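Local coordinates for hypothetical protein (Staphylococcus aureus subsp. aureus Mu50, PDB 4PEO) that acts as an essential cysteine protease that trims the N-terminal nine residues from ribosomal protein bL27 and also processes phage 80alpha capsid and scaffold proteins, at residues D10-H22 and G64-N76. Sequence-based numbering, arbitrary orientation.
Sequences DEGKVTDVIMDGH and GGHFHIRSVDTNN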
# COMPACT_ATOMS: atom_id res chain seq x y z
N ASP B 10 -17.57 -6.00 14.39
CA ASP B 10 -18.09 -5.14 15.46
C ASP B 10 -17.00 -4.50 16.30
O ASP B 10 -17.24 -3.46 16.92
CB ASP B 10 -19.07 -5.91 16.35
CG ASP B 10 -20.40 -6.28 15.70
OD1 ASP B 10 -20.65 -5.83 14.56
OD2 ASP B 10 -21.19 -7.01 16.33
N GLU B 11 -15.79 -5.11 16.31
CA GLU B 11 -14.64 -4.58 17.05
C GLU B 11 -13.78 -3.62 16.20
O GLU B 11 -12.74 -3.15 16.66
CB GLU B 11 -13.79 -5.71 17.66
CG GLU B 11 -14.50 -6.49 18.76
N GLY B 12 -14.25 -3.34 14.98
CA GLY B 12 -13.59 -2.42 14.05
C GLY B 12 -12.39 -2.99 13.32
O GLY B 12 -11.59 -2.23 12.75
N LYS B 13 -12.29 -4.33 13.29
CA LYS B 13 -11.18 -5.01 12.63
C LYS B 13 -11.57 -5.44 11.22
O LYS B 13 -12.69 -5.90 11.01
CB LYS B 13 -10.72 -6.23 13.44
CG LYS B 13 -10.37 -5.93 14.92
CD LYS B 13 -9.36 -4.78 15.09
CE LYS B 13 -9.16 -4.41 16.54
NZ LYS B 13 -8.18 -5.31 17.18
N VAL B 14 -10.65 -5.29 10.26
CA VAL B 14 -10.89 -5.71 8.87
C VAL B 14 -10.73 -7.23 8.87
O VAL B 14 -9.63 -7.73 9.12
CB VAL B 14 -9.91 -5.03 7.87
CG1 VAL B 14 -10.10 -5.58 6.45
CG2 VAL B 14 -10.07 -3.50 7.88
N THR B 15 -11.82 -7.97 8.62
CA THR B 15 -11.78 -9.44 8.63
C THR B 15 -11.66 -10.02 7.24
O THR B 15 -11.13 -11.12 7.10
CB THR B 15 -13.00 -10.03 9.37
OG1 THR B 15 -14.19 -9.70 8.64
CG2 THR B 15 -13.10 -9.52 10.83
N ASP B 16 -12.24 -9.34 6.24
CA ASP B 16 -12.22 -9.87 4.88
C ASP B 16 -12.14 -8.76 3.88
O ASP B 16 -12.77 -7.71 4.04
CB ASP B 16 -13.55 -10.63 4.62
CG ASP B 16 -13.79 -11.81 5.52
OD1 ASP B 16 -14.25 -11.60 6.66
OD2 ASP B 16 -13.58 -12.96 5.07
N VAL B 17 -11.45 -9.03 2.78
CA VAL B 17 -11.42 -8.12 1.64
C VAL B 17 -11.49 -9.06 0.45
O VAL B 17 -10.69 -10.01 0.38
CB VAL B 17 -10.13 -7.25 1.60
CG1 VAL B 17 -10.06 -6.45 0.29
CG2 VAL B 17 -10.07 -6.30 2.79
N ILE B 18 -12.44 -8.84 -0.48
CA ILE B 18 -12.52 -9.67 -1.68
C ILE B 18 -12.46 -8.77 -2.89
O ILE B 18 -13.34 -7.91 -3.05
CB ILE B 18 -13.78 -10.57 -1.73
CG1 ILE B 18 -13.93 -11.36 -0.40
CG2 ILE B 18 -13.73 -11.48 -2.97
CD1 ILE B 18 -15.17 -12.26 -0.29
N MET B 19 -11.46 -8.98 -3.77
CA MET B 19 -11.36 -8.20 -5.01
C MET B 19 -11.73 -9.10 -6.18
O MET B 19 -11.24 -10.23 -6.28
CB MET B 19 -9.93 -7.64 -5.21
CG MET B 19 -9.76 -6.84 -6.52
SD MET B 19 -8.12 -5.99 -6.71
CE MET B 19 -8.33 -4.75 -5.62
N ASP B 20 -12.56 -8.57 -7.09
CA ASP B 20 -12.92 -9.32 -8.29
C ASP B 20 -13.00 -8.37 -9.48
O ASP B 20 -13.29 -7.19 -9.30
CB ASP B 20 -14.22 -10.13 -8.09
CG ASP B 20 -14.50 -11.08 -9.25
OD1 ASP B 20 -13.58 -11.86 -9.62
OD2 ASP B 20 -15.61 -11.00 -9.82
N GLY B 21 -12.68 -8.89 -10.67
CA GLY B 21 -12.67 -8.11 -11.90
C GLY B 21 -11.30 -7.62 -12.32
O GLY B 21 -11.15 -7.06 -13.41
N HIS B 22 -10.28 -7.82 -11.46
CA HIS B 22 -8.90 -7.39 -11.72
C HIS B 22 -8.22 -8.26 -12.79
O HIS B 22 -8.56 -9.43 -12.96
CB HIS B 22 -8.08 -7.38 -10.41
CG HIS B 22 -8.09 -8.70 -9.70
ND1 HIS B 22 -9.20 -9.15 -9.02
CD2 HIS B 22 -7.11 -9.64 -9.61
CE1 HIS B 22 -8.87 -10.33 -8.53
NE2 HIS B 22 -7.63 -10.67 -8.86
N GLY B 64 -7.80 -16.76 -11.01
CA GLY B 64 -7.21 -15.73 -10.17
C GLY B 64 -8.22 -14.71 -9.68
O GLY B 64 -7.85 -13.77 -8.98
N GLY B 65 -9.50 -14.91 -10.04
CA GLY B 65 -10.61 -14.04 -9.64
C GLY B 65 -11.05 -14.28 -8.21
O GLY B 65 -10.56 -15.19 -7.55
N HIS B 66 -11.98 -13.43 -7.71
CA HIS B 66 -12.51 -13.54 -6.34
C HIS B 66 -11.40 -13.72 -5.30
O HIS B 66 -11.41 -14.66 -4.51
CB HIS B 66 -13.59 -14.65 -6.25
CG HIS B 66 -14.72 -14.47 -7.23
ND1 HIS B 66 -14.70 -15.08 -8.47
CD2 HIS B 66 -15.84 -13.73 -7.12
CE1 HIS B 66 -15.83 -14.73 -9.06
NE2 HIS B 66 -16.54 -13.90 -8.31
N PHE B 67 -10.40 -12.83 -5.35
CA PHE B 67 -9.24 -12.87 -4.47
C PHE B 67 -9.65 -12.42 -3.08
O PHE B 67 -9.95 -11.26 -2.85
CB PHE B 67 -8.09 -12.03 -5.04
CG PHE B 67 -6.78 -12.23 -4.32
CD1 PHE B 67 -6.49 -11.53 -3.15
CD2 PHE B 67 -5.83 -13.12 -4.80
CE1 PHE B 67 -5.29 -11.72 -2.48
CE2 PHE B 67 -4.62 -13.30 -4.13
CZ PHE B 67 -4.34 -12.58 -2.99
N HIS B 68 -9.70 -13.39 -2.17
CA HIS B 68 -10.20 -13.22 -0.83
C HIS B 68 -9.11 -13.32 0.20
O HIS B 68 -8.45 -14.36 0.31
CB HIS B 68 -11.30 -14.28 -0.57
CG HIS B 68 -11.85 -14.28 0.83
ND1 HIS B 68 -12.34 -15.45 1.40
CD2 HIS B 68 -11.97 -13.27 1.72
CE1 HIS B 68 -12.73 -15.11 2.62
NE2 HIS B 68 -12.56 -13.80 2.84
N ILE B 69 -8.92 -12.23 0.95
CA ILE B 69 -8.02 -12.13 2.08
C ILE B 69 -8.89 -12.28 3.32
O ILE B 69 -9.77 -11.44 3.55
CB ILE B 69 -7.26 -10.78 2.15
CG1 ILE B 69 -6.53 -10.45 0.83
CG2 ILE B 69 -6.33 -10.75 3.38
CD1 ILE B 69 -6.20 -8.92 0.68
N ARG B 70 -8.65 -13.30 4.13
CA ARG B 70 -9.37 -13.45 5.38
C ARG B 70 -8.36 -13.30 6.52
O ARG B 70 -7.39 -14.06 6.58
CB ARG B 70 -10.11 -14.81 5.44
CG ARG B 70 -10.54 -15.22 6.84
CD ARG B 70 -11.71 -14.43 7.38
NE ARG B 70 -12.14 -14.94 8.69
CZ ARG B 70 -13.22 -14.52 9.35
NH1 ARG B 70 -14.01 -13.59 8.83
NH2 ARG B 70 -13.52 -15.04 10.53
N SER B 71 -8.59 -12.32 7.41
CA SER B 71 -7.68 -12.12 8.55
C SER B 71 -7.78 -13.29 9.51
O SER B 71 -8.88 -13.82 9.76
CB SER B 71 -7.99 -10.81 9.28
OG SER B 71 -7.87 -9.72 8.37
N VAL B 72 -6.62 -13.71 10.03
CA VAL B 72 -6.58 -14.80 11.00
C VAL B 72 -6.44 -14.19 12.40
O VAL B 72 -7.30 -14.41 13.26
CB VAL B 72 -5.53 -15.89 10.66
CG1 VAL B 72 -5.43 -16.92 11.79
CG2 VAL B 72 -5.88 -16.58 9.35
N ASP B 73 -5.38 -13.41 12.62
CA ASP B 73 -5.18 -12.71 13.89
C ASP B 73 -5.67 -11.28 13.70
O ASP B 73 -4.89 -10.40 13.29
CB ASP B 73 -3.70 -12.76 14.34
CG ASP B 73 -3.40 -12.04 15.66
OD1 ASP B 73 -4.37 -11.64 16.34
OD2 ASP B 73 -2.21 -11.87 15.98
N THR B 74 -6.96 -11.04 13.98
CA THR B 74 -7.57 -9.70 13.85
C THR B 74 -7.02 -8.71 14.88
O THR B 74 -7.23 -7.50 14.76
CB THR B 74 -9.11 -9.77 13.91
OG1 THR B 74 -9.51 -10.26 15.19
CG2 THR B 74 -9.72 -10.60 12.79
N ASN B 75 -6.33 -9.21 15.91
CA ASN B 75 -5.74 -8.36 16.94
C ASN B 75 -4.28 -8.00 16.64
O ASN B 75 -3.62 -7.39 17.48
CB ASN B 75 -5.93 -8.94 18.33
CG ASN B 75 -7.37 -9.23 18.69
OD1 ASN B 75 -8.27 -8.38 18.67
ND2 ASN B 75 -7.60 -10.48 18.99
N ASN B 76 -3.80 -8.35 15.44
CA ASN B 76 -2.45 -7.98 15.03
C ASN B 76 -2.54 -6.54 14.52
O ASN B 76 -3.01 -6.29 13.41
CB ASN B 76 -1.91 -8.93 13.94
CG ASN B 76 -0.45 -8.67 13.63
OD1 ASN B 76 -0.04 -7.54 13.33
ND2 ASN B 76 0.37 -9.69 13.72
O HOH W 1 -5.90 -5.00 15.77
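The carboxylate of D16 is shared between two side chains of 67-70. Its OD2 uses the anti lone pair to accept from H68 NE2 (2.6 Å), with carboxylate and imidazole nearly coplanar. OD1 takes a salt bridge from R70 NH1 at 3.0 Å on its syn side and the hydroxyl OG1 of T15 on its anti side, so three donors grip the group and fix its rotation. At the other end D20 holds CG anti to its backbone N (chi1 -171°), which lets OD1 accept from H66 N (2.9 Å) and lays the carboxylate over one face of the H66 ring, which D61 holds through ND1. Strands 14-20 and 67-70 run antiparallel in a five-stranded mixed sheet, 14-20 at its centre, V17-I69 and M19-F67 being the hydrogen-bonded pairs. T15 and D16 form a classic beta bulge against T7 of strand 2-8; beyond it S71 donates from N to T15 O and from OG to V14 O, each at 2.8 Å. The active-site H22, the proton donor, makes a weak bond from NE2 to G64 O (3.1 Å). I18 CD1 sits over the H68 ring face, 4.2 Å from its centroid, while V17, M19, F67 and I69 line the opposite face of the sheet, where helices 36-51 and 77-96 pack. Past the strands, K13 passes its aliphatic chain obliquely across T74, CG and CD against the carbonyl O, and a water links NZ to T74 O.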